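Local coordinates for protein latency-associated nuclear antigen (Murid herpesvirus 4, PDB 4BLG) that probably binds DNA through this C-terminal domain of the viral latency protein, and associates with further copies of itself, at residues 20-25 with 100-105; 88-91 with 95-98; 13-18 with 51-56. All coordinates share one frame; numbering follows the deposited sequence.

Contact 1. Residues 20-25 with 100-105; sequences QVTAPR and KRVVLA. With PO4 (phosphate ion), chain D.
T22 and A23 meet V102 in a small apolar patch where the end of helix 13-22 comes against helix 93-110. The tight part is methyl against methyl: T22 CG2 lies 3.9 Å from V102 CG2 and almost as near to V102 CG1, so it covers both branches of the valine. T22 places its methyl there because CG2 stands anti to its backbone N (chi1 -56° for OG1), which leaves OG1 beside that N, where it bonds to the carbonyl oxygen of H18 one helical turn earlier. The two side chains run alongside each other, pointing opposite ways, and no hydrogen bond joins the segments. A23 CB adds a looser touch to V102 CG2 at 4.2 Å. Helical geometry is lost at A23, and the turn carries the chain away from the valine into 24-27.

The exposed side is polar. There R25 grips a phosphate ion, probably from the crystallisation liquor, with its main chain and its guanidinium. R25 N donates to phosphate O3 at 2.7 Å. The bend at chi3 (-51°) turns R25 NE back toward the ion, and it reaches the same O3 at 3.0 Å. R25 NH2 bonds to phosphate O4 at 2.6 Å, with the phosphorus in the plane of the guanidinium, at its edge. L26 N and K98 NZ complete the site, which is consistent with a surface able to receive a DNA phosphate. The patch thus joins the turn between helices 13-22 and 24-27 to the middle of helix 93-110, where V103 touches I58, just beyond helix 48-57.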
loop_
_atom_site.group_PDB
_atom_site.type_symbol
_atom_site.label_atom_id
_atom_site.label_comp_id
_atom_site.label_asym_id
_atom_site.label_seq_id
_atom_site.Cartn_x
_atom_site.Cartn_y
_atom_site.Cartn_z
ATOM N N GLN A 20 22.026 -5.701 -5.314
ATOM C CA GLN A 20 22.549 -6.930 -4.718
ATOM C C GLN A 20 23.952 -6.785 -4.167
ATOM O O GLN A 20 24.306 -7.477 -3.224
ATOM C CB GLN A 20 22.600 -8.054 -5.744
ATOM C CG GLN A 20 21.365 -8.227 -6.585
ATOM C CD GLN A 20 21.357 -9.577 -7.248
ATOM O OE1 GLN A 20 22.288 -10.364 -7.067
ATOM N NE2 GLN A 20 20.320 -9.860 -8.026
ATOM N N VAL A 21 24.767 -5.928 -4.775
ATOM C CA VAL A 21 26.120 -5.731 -4.269
ATOM C C VAL A 21 26.042 -4.855 -3.023
ATOM O O VAL A 21 26.734 -5.082 -2.038
ATOM C CB VAL A 21 27.050 -5.086 -5.316
ATOM C CG1 VAL A 21 28.388 -4.747 -4.680
ATOM C CG2 VAL A 21 27.247 -6.022 -6.509
ATOM N N THR A 22 25.142 -3.881 -3.058
ATOM C CA THR A 22 25.059 -2.874 -2.009
ATOM C C THR A 22 24.445 -3.469 -0.743
ATOM O O THR A 22 24.848 -3.133 0.365
ATOM C CB THR A 22 24.234 -1.663 -2.477
ATOM O OG1 THR A 22 24.797 -1.143 -3.686
ATOM C CG2 THR A 22 24.243 -0.568 -1.427
ATOM N N ALA A 23 23.480 -4.366 -0.912
ATOM C CA ALA A 23 22.821 -5.001 0.223
ATOM C C ALA A 23 22.553 -6.477 -0.070
ATOM O O ALA A 23 21.431 -6.863 -0.381
ATOM C CB ALA A 23 21.529 -4.268 0.551
ATOM N N PRO A 24 23.595 -7.313 0.050
ATOM C CA PRO A 24 23.577 -8.729 -0.344
ATOM C C PRO A 24 22.513 -9.576 0.345
ATOM O O PRO A 24 21.811 -10.310 -0.340
ATOM C CB PRO A 24 24.975 -9.225 0.044
ATOM C CG PRO A 24 25.805 -8.006 0.144
ATOM C CD PRO A 24 24.904 -6.905 0.582
ATOM N N ARG A 25 22.408 -9.506 1.665
ATOM C CA ARG A 25 21.414 -10.306 2.379
ATOM C C ARG A 25 19.997 -9.895 1.977
ATOM O O ARG A 25 19.170 -10.740 1.634
ATOM C CB ARG A 25 21.593 -10.186 3.894
ATOM C CG ARG A 25 22.845 -10.899 4.421
ATOM C CD ARG A 25 23.150 -10.565 5.884
ATOM N NE ARG A 25 23.179 -9.123 6.131
ATOM C CZ ARG A 25 23.289 -8.562 7.332
ATOM N NH1 ARG A 25 23.385 -9.309 8.425
ATOM N NH2 ARG A 25 23.300 -7.240 7.443
ATOM N N LYS A 100 15.112 1.501 2.102
ATOM C CA LYS A 100 14.843 2.866 1.689
ATOM C C LYS A 100 16.154 3.581 1.397
ATOM O O LYS A 100 16.271 4.297 0.402
ATOM C CB LYS A 100 14.068 3.609 2.775
ATOM C CG LYS A 100 13.583 4.972 2.346
ATOM C CD LYS A 100 13.007 5.743 3.504
ATOM C CE LYS A 100 12.625 7.145 3.087
ATOM N NZ LYS A 100 13.093 8.151 4.073
ATOM N N ARG A 101 17.133 3.394 2.273
ATOM C CA ARG A 101 18.431 4.045 2.134
ATOM C C ARG A 101 19.108 3.685 0.820
ATOM O O ARG A 101 19.636 4.553 0.116
ATOM C CB ARG A 101 19.352 3.643 3.283
ATOM C CG ARG A 101 20.711 4.340 3.272
ATOM C CD ARG A 101 21.457 4.039 4.566
ATOM N NE ARG A 101 20.689 4.644 5.641
ATOM C CZ ARG A 101 20.167 3.999 6.681
ATOM N NH1 ARG A 101 20.368 2.705 6.888
ATOM N NH2 ARG A 101 19.445 4.672 7.557
ATOM N N VAL A 102 19.115 2.394 0.509
ATOM C CA VAL A 102 19.815 1.893 -0.667
ATOM C C VAL A 102 19.136 2.371 -1.943
ATOM O O VAL A 102 19.774 2.946 -2.834
ATOM C CB VAL A 102 19.865 0.358 -0.653
ATOM C CG1 VAL A 102 20.292 -0.178 -2.010
ATOM C CG2 VAL A 102 20.804 -0.125 0.441
ATOM N N VAL A 103 17.826 2.150 -2.015
ATOM C CA VAL A 103 17.077 2.483 -3.212
ATOM C C VAL A 103 17.197 3.974 -3.497
ATOM O O VAL A 103 17.418 4.364 -4.631
ATOM C CB VAL A 103 15.595 2.071 -3.100
ATOM C CG1 VAL A 103 14.818 2.557 -4.314
ATOM C CG2 VAL A 103 15.478 0.560 -2.969
ATOM N N LEU A 104 17.077 4.805 -2.467
ATOM C CA LEU A 104 17.079 6.252 -2.661
ATOM C C LEU A 104 18.470 6.836 -2.895
ATOM O O LEU A 104 18.597 7.909 -3.484
ATOM C CB LEU A 104 16.410 6.970 -1.486
ATOM C CG LEU A 104 14.892 6.797 -1.327
ATOM C CD1 LEU A 104 14.400 7.691 -0.199
ATOM C CD2 LEU A 104 14.141 7.104 -2.613
ATOM N N ALA A 105 19.518 6.165 -2.429
ATOM C CA ALA A 105 20.864 6.591 -2.815
ATOM C C ALA A 105 21.006 6.458 -4.327
ATOM O O ALA A 105 21.474 7.379 -5.000
ATOM C CB ALA A 105 21.926 5.778 -2.099
HETATM P P PO4 D . 22.740 -6.497 3.763
HETATM O O1 PO4 D . 23.674 -5.343 3.512
HETATM O O2 PO4 D . 21.531 -6.397 2.865
HETATM O O3 PO4 D . 23.402 -7.818 3.481
HETATM O O4 PO4 D . 22.296 -6.444 5.201
#

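Contact 2. Residues 88-91 with 95-98; sequences SFVE and QAKK. With PO4 (phosphate ion), chain D.
V90, at the end of strand 84-90, packs against Q95 and A96 in the first turn of helix 93-110, and the contacts between the segments are apolar, with no hydrogen bond across. V90 CG2 lies 3.8 Å from A96 CB and 3.6 Å from the backbone atom A96 N, so this methyl rests on the helix backbone as well as on its side chain. It gets there by standing between the valine's own backbone N and carbonyl carbon, with CG1 anti to the carbonyl carbon. Beside it V90 CB meets Q95 CB at 3.9 Å. E91 makes a wider contact, its CB being 4.3 Å from Q95 CG.

The polar interactions run along the helix. Q95 begins toward the strand, but the bend at chi2 (-50°) leads its amide away, and Q95 OE1 accepts a bond from K98 NZ at 3.0 Å. The ammonium lies in the carbonyl plane, on a lone pair, with a C=O...N angle of 119°. K98, bent at chi3 (-79°), also gives its NZ to phosphate O4 at 2.7 Å. Q95 therefore probably helps to position the lysine on the anion, as a second-shell residue; R25 and L26 hold the ion as well. The positive charges of K98 and R25 probably offset the negative charge of the phosphate.

At the start of the helix, D92 OD1 accepts from Q95 N. V90 and A96 both touch S39 of strand 39-45, the antiparallel neighbour of 84-90, so helix 93-110 begins its run over the sheet here; F89 packs on P72 of the second subunit.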
loop_
_atom_site.group_PDB
_atom_site.type_symbol
_atom_site.label_atom_id
_atom_site.label_comp_id
_atom_site.label_asym_id
_atom_site.label_seq_id
_atom_site.Cartn_x
_atom_site.Cartn_y
_atom_site.Cartn_z
ATOM N N SER A 88 6.998 -2.191 -1.226
ATOM C CA SER A 88 8.031 -3.211 -1.171
ATOM C C SER A 88 8.032 -3.715 0.243
ATOM O O SER A 88 8.427 -2.994 1.155
ATOM C CB SER A 88 9.408 -2.636 -1.522
ATOM O OG SER A 88 9.411 -2.023 -2.798
ATOM N N PHE A 89 7.574 -4.948 0.426
ATOM C CA PHE A 89 7.417 -5.516 1.758
ATOM C C PHE A 89 8.711 -6.152 2.252
ATOM O O PHE A 89 9.420 -6.805 1.486
ATOM C CB PHE A 89 6.297 -6.554 1.753
ATOM C CG PHE A 89 4.971 -6.001 1.327
ATOM C CD1 PHE A 89 4.149 -5.359 2.240
ATOM C CD2 PHE A 89 4.545 -6.118 0.017
ATOM C CE1 PHE A 89 2.923 -4.836 1.848
ATOM C CE2 PHE A 89 3.325 -5.599 -0.381
ATOM C CZ PHE A 89 2.510 -4.962 0.538
ATOM N N VAL A 90 8.994 -5.956 3.540
ATOM C CA VAL A 90 10.174 -6.508 4.195
ATOM C C VAL A 90 9.818 -6.949 5.605
ATOM O O VAL A 90 8.737 -6.626 6.127
ATOM C CB VAL A 90 11.307 -5.472 4.314
ATOM C CG1 VAL A 90 11.839 -5.089 2.947
ATOM C CG2 VAL A 90 10.823 -4.245 5.072
ATOM N N GLU A 91 10.740 -7.675 6.226
ATOM C CA GLU A 91 10.486 -8.270 7.534
ATOM C C GLU A 91 10.057 -7.239 8.594
ATOM O O GLU A 91 9.089 -7.468 9.334
ATOM C CB GLU A 91 11.714 -9.033 8.041
ATOM C CG GLU A 91 11.364 -10.139 9.031
ATOM C CD GLU A 91 12.566 -10.966 9.481
ATOM O OE1 GLU A 91 13.708 -10.678 9.051
ATOM O OE2 GLU A 91 12.348 -11.913 10.273
ATOM N N GLN A 95 14.921 -3.583 8.321
ATOM C CA GLN A 95 15.049 -3.874 6.900
ATOM C C GLN A 95 14.414 -2.792 6.039
ATOM O O GLN A 95 14.879 -2.542 4.932
ATOM C CB GLN A 95 14.451 -5.238 6.556
ATOM C CG GLN A 95 15.082 -6.391 7.311
ATOM C CD GLN A 95 16.598 -6.383 7.227
ATOM O OE1 GLN A 95 17.170 -6.068 6.187
ATOM N NE2 GLN A 95 17.256 -6.722 8.333
ATOM N N ALA A 96 13.352 -2.153 6.527
ATOM C CA ALA A 96 12.716 -1.089 5.756
ATOM C C ALA A 96 13.614 0.150 5.700
ATOM O O ALA A 96 13.685 0.824 4.672
ATOM C CB ALA A 96 11.351 -0.733 6.330
ATOM N N LYS A 97 14.297 0.443 6.804
ATOM C CA LYS A 97 15.188 1.596 6.881
ATOM C C LYS A 97 16.305 1.374 5.851
ATOM O O LYS A 97 16.637 2.266 5.059
ATOM C CB LYS A 97 15.761 1.742 8.309
ATOM N NZ LYS A 97 18.646 4.508 11.577
ATOM N N LYS A 98 16.860 0.161 5.865
ATOM C CA LYS A 98 17.960 -0.229 4.960
ATOM C C LYS A 98 17.532 -0.137 3.487
ATOM O O LYS A 98 18.242 0.419 2.655
ATOM C CB LYS A 98 18.451 -1.666 5.229
ATOM C CG LYS A 98 19.868 -1.976 4.688
ATOM C CD LYS A 98 20.135 -3.486 4.649
ATOM C CE LYS A 98 20.497 -4.020 6.040
ATOM N NZ LYS A 98 20.070 -5.432 6.268
HETATM P P PO4 D . 22.740 -6.497 3.763
HETATM O O1 PO4 D . 23.674 -5.343 3.512
HETATM O O2 PO4 D . 21.531 -6.397 2.865
HETATM O O3 PO4 D . 23.402 -7.818 3.481
HETATM O O4 PO4 D . 22.296 -6.444 5.201
#

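Contact 3. Residues 13-18 with 51-56; sequences QGMRRH and LNKLHK. With PO4 (phosphate ion), chain E.
M15 N donates to phosphate O2 at 2.7 Å in a nearly straight bond, with an N-H...O angle of 172°, and the K53 ammonium is modelled beside the same ion. This is helix-to-helix packing in the LANA1-like DNA-binding domain, between the first turn of helix 13-22 and the middle of helix 48-57, with an anion at the polar edge. The amide used belongs to the N-terminal turn of helix 13-22, where the backbone N-H groups point out of the end of the helix, with no earlier turn to accept them, and the helix dipole would probably help to hold a negative charge. G14 lies against the ion too, its CA 3.2 Å from phosphate O4. K53 reaches across with an extended chain, CG anti to the backbone N (chi1 -175°). Its NZ is modelled implausibly close to phosphate O1, so the exact length is doubtful; Y106 OH is a further partner of the ion, and H111 offers K53 a weak one.

Next to the phosphate site the contact becomes apolar. The M15 chain, also extended, runs obliquely across the lysine, and M15 CB lies 3.9 Å from K53 CE. M15 SD is equally near that carbon, so the methionine packs on the terminal methylene of K53. L54 points away at CB but turns back at its end. Its CD1 meets M15 SD at 4.0 Å and M15 CE at 4.1 Å.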
loop_
_atom_site.group_PDB
_atom_site.type_symbol
_atom_site.label_atom_id
_atom_site.label_comp_id
_atom_site.label_asym_id
_atom_site.label_seq_id
_atom_site.Cartn_x
_atom_site.Cartn_y
_atom_site.Cartn_z
ATOM N N GLN A 13 19.363 -4.673 -15.557
ATOM C CA GLN A 13 20.456 -5.442 -14.993
ATOM C C GLN A 13 21.327 -4.543 -14.140
ATOM O O GLN A 13 21.812 -4.969 -13.106
ATOM C CB GLN A 13 21.303 -6.086 -16.085
ATOM C CG GLN A 13 22.496 -6.843 -15.544
ATOM C CD GLN A 13 23.383 -7.372 -16.637
ATOM O OE1 GLN A 13 23.123 -8.431 -17.200
ATOM N NE2 GLN A 13 24.440 -6.634 -16.950
ATOM N N GLY A 14 21.521 -3.301 -14.579
ATOM C CA GLY A 14 22.331 -2.349 -13.841
ATOM C C GLY A 14 21.798 -2.089 -12.441
ATOM O O GLY A 14 22.472 -2.314 -11.441
ATOM N N MET A 15 20.569 -1.614 -12.344
ATOM C CA MET A 15 20.022 -1.353 -11.023
ATOM C C MET A 15 19.976 -2.629 -10.177
ATOM O O MET A 15 20.231 -2.584 -8.977
ATOM C CB MET A 15 18.642 -0.729 -11.106
ATOM C CG MET A 15 18.039 -0.540 -9.731
ATOM S SD MET A 15 16.618 0.545 -9.702
ATOM C CE MET A 15 16.666 1.058 -7.983
ATOM N N ARG A 16 19.670 -3.762 -10.797
ATOM C CA ARG A 16 19.578 -5.022 -10.060
ATOM C C ARG A 16 20.916 -5.384 -9.405
ATOM O O ARG A 16 20.997 -5.684 -8.206
ATOM C CB ARG A 16 19.095 -6.150 -10.984
ATOM C CG ARG A 16 17.577 -6.138 -11.194
ATOM C CD ARG A 16 17.078 -7.338 -11.988
ATOM N NE ARG A 16 17.409 -7.259 -13.410
ATOM C CZ ARG A 16 18.370 -7.956 -14.016
ATOM N NH1 ARG A 16 19.134 -8.809 -13.344
ATOM N NH2 ARG A 16 18.570 -7.797 -15.316
ATOM N N ARG A 17 21.976 -5.315 -10.198
ATOM C CA ARG A 17 23.279 -5.708 -9.727
ATOM C C ARG A 17 23.688 -4.743 -8.624
ATOM O O ARG A 17 24.241 -5.148 -7.601
ATOM C CB ARG A 17 24.290 -5.738 -10.882
ATOM C CG ARG A 17 24.056 -6.889 -11.865
ATOM C CD ARG A 17 25.058 -6.907 -13.018
ATOM N NE ARG A 17 25.061 -8.205 -13.686
ATOM C CZ ARG A 17 25.955 -8.599 -14.590
ATOM N NH1 ARG A 17 26.949 -7.800 -14.967
ATOM N NH2 ARG A 17 25.860 -9.810 -15.120
ATOM N N HIS A 18 23.362 -3.471 -8.817
ATOM C CA HIS A 18 23.711 -2.468 -7.837
ATOM C C HIS A 18 23.132 -2.868 -6.493
ATOM O O HIS A 18 23.857 -2.958 -5.509
ATOM C CB HIS A 18 23.202 -1.083 -8.228
ATOM C CG HIS A 18 23.325 -0.080 -7.123
ATOM N ND1 HIS A 18 24.517 0.534 -6.800
ATOM C CD2 HIS A 18 22.415 0.383 -6.237
ATOM C CE1 HIS A 18 24.329 1.346 -5.776
ATOM N NE2 HIS A 18 23.062 1.274 -5.418
ATOM N N LEU A 51 8.643 3.784 -11.931
ATOM C CA LEU A 51 8.155 2.824 -10.948
ATOM C C LEU A 51 8.030 1.410 -11.541
ATOM O O LEU A 51 8.217 0.436 -10.833
ATOM C CB LEU A 51 6.847 3.293 -10.297
ATOM C CG LEU A 51 6.951 4.547 -9.415
ATOM C CD1 LEU A 51 5.621 4.827 -8.712
ATOM C CD2 LEU A 51 8.060 4.439 -8.382
ATOM N N ASN A 52 7.748 1.280 -12.832
ATOM C CA ASN A 52 7.803 -0.046 -13.447
ATOM C C ASN A 52 9.220 -0.607 -13.324
ATOM O O ASN A 52 9.414 -1.788 -13.019
ATOM C CB ASN A 52 7.382 -0.021 -14.921
ATOM C CG ASN A 52 5.883 0.158 -15.104
ATOM O OD1 ASN A 52 5.444 1.044 -15.834
ATOM N ND2 ASN A 52 5.091 -0.691 -14.450
ATOM N N LYS A 53 10.219 0.238 -13.560
ATOM C CA LYS A 53 11.602 -0.197 -13.341
ATOM C C LYS A 53 11.786 -0.730 -11.923
ATOM O O LYS A 53 12.278 -1.847 -11.738
ATOM C CB LYS A 53 12.596 0.936 -13.593
ATOM C CG LYS A 53 14.070 0.513 -13.510
ATOM C CD LYS A 53 14.994 1.698 -13.811
ATOM C CE LYS A 53 16.460 1.408 -13.491
ATOM N NZ LYS A 53 17.407 2.334 -14.207
ATOM N N LEU A 54 11.390 0.066 -10.925
ATOM C CA LEU A 54 11.602 -0.312 -9.526
ATOM C C LEU A 54 10.862 -1.599 -9.215
ATOM O O LEU A 54 11.300 -2.407 -8.407
ATOM C CB LEU A 54 11.140 0.794 -8.572
ATOM C CG LEU A 54 12.197 1.793 -8.100
ATOM C CD1 LEU A 54 13.003 2.315 -9.258
ATOM C CD2 LEU A 54 11.548 2.940 -7.340
ATOM N N HIS A 55 9.734 -1.788 -9.875
ATOM C CA HIS A 55 8.917 -2.962 -9.641
ATOM C C HIS A 55 9.654 -4.222 -10.072
ATOM O O HIS A 55 9.655 -5.217 -9.346
ATOM C CB HIS A 55 7.598 -2.866 -10.389
ATOM C CG HIS A 55 6.910 -4.181 -10.543
ATOM N ND1 HIS A 55 6.289 -4.824 -9.493
ATOM C CD2 HIS A 55 6.769 -4.990 -11.618
ATOM C CE1 HIS A 55 5.784 -5.968 -9.920
ATOM N NE2 HIS A 55 6.058 -6.091 -11.206
ATOM N N LYS A 56 10.261 -4.205 -11.256
ATOM C CA LYS A 56 11.005 -5.390 -11.697
ATOM C C LYS A 56 12.290 -5.549 -10.853
ATOM O O LYS A 56 12.752 -6.660 -10.629
ATOM C CB LYS A 56 11.307 -5.372 -13.222
ATOM C CG LYS A 56 10.078 -5.390 -14.202
ATOM C CD LYS A 56 9.433 -6.777 -14.504
ATOM C CE LYS A 56 8.226 -6.604 -15.455
ATOM N NZ LYS A 56 6.992 -7.381 -15.133
HETATM P P PO4 E . 19.747 0.276 -15.280
HETATM O O1 PO4 E . 19.617 1.475 -14.371
HETATM O O2 PO4 E . 19.231 -0.952 -14.569
HETATM O O3 PO4 E . 18.942 0.507 -16.536
HETATM O O4 PO4 E . 21.199 0.075 -15.642
#

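From the N terminus, helix 13-22 supplies the first segment of contact 3 and then, with the turn that follows it, that of contact 1. Contact 3 closes first, across 32 residues that include strand 39-45, when the chain reaches helix 48-57. Strand 84-90 then leads into helix 93-110, where contact 2 makes a short closure between V90 and residues 95-96. The same helix, a little further on, closes contact 1 over 74 intervening residues, so contact 2 lies within contact 1, while contacts 1 and 3 cross. Contacts 1 and 2 share one phosphate, R25 NH2 and K98 NZ standing 3.9 Å apart on it. Together the three tie the N-terminal helix to helices 48-57 and 93-110, and the latter to the antiparallel sheet.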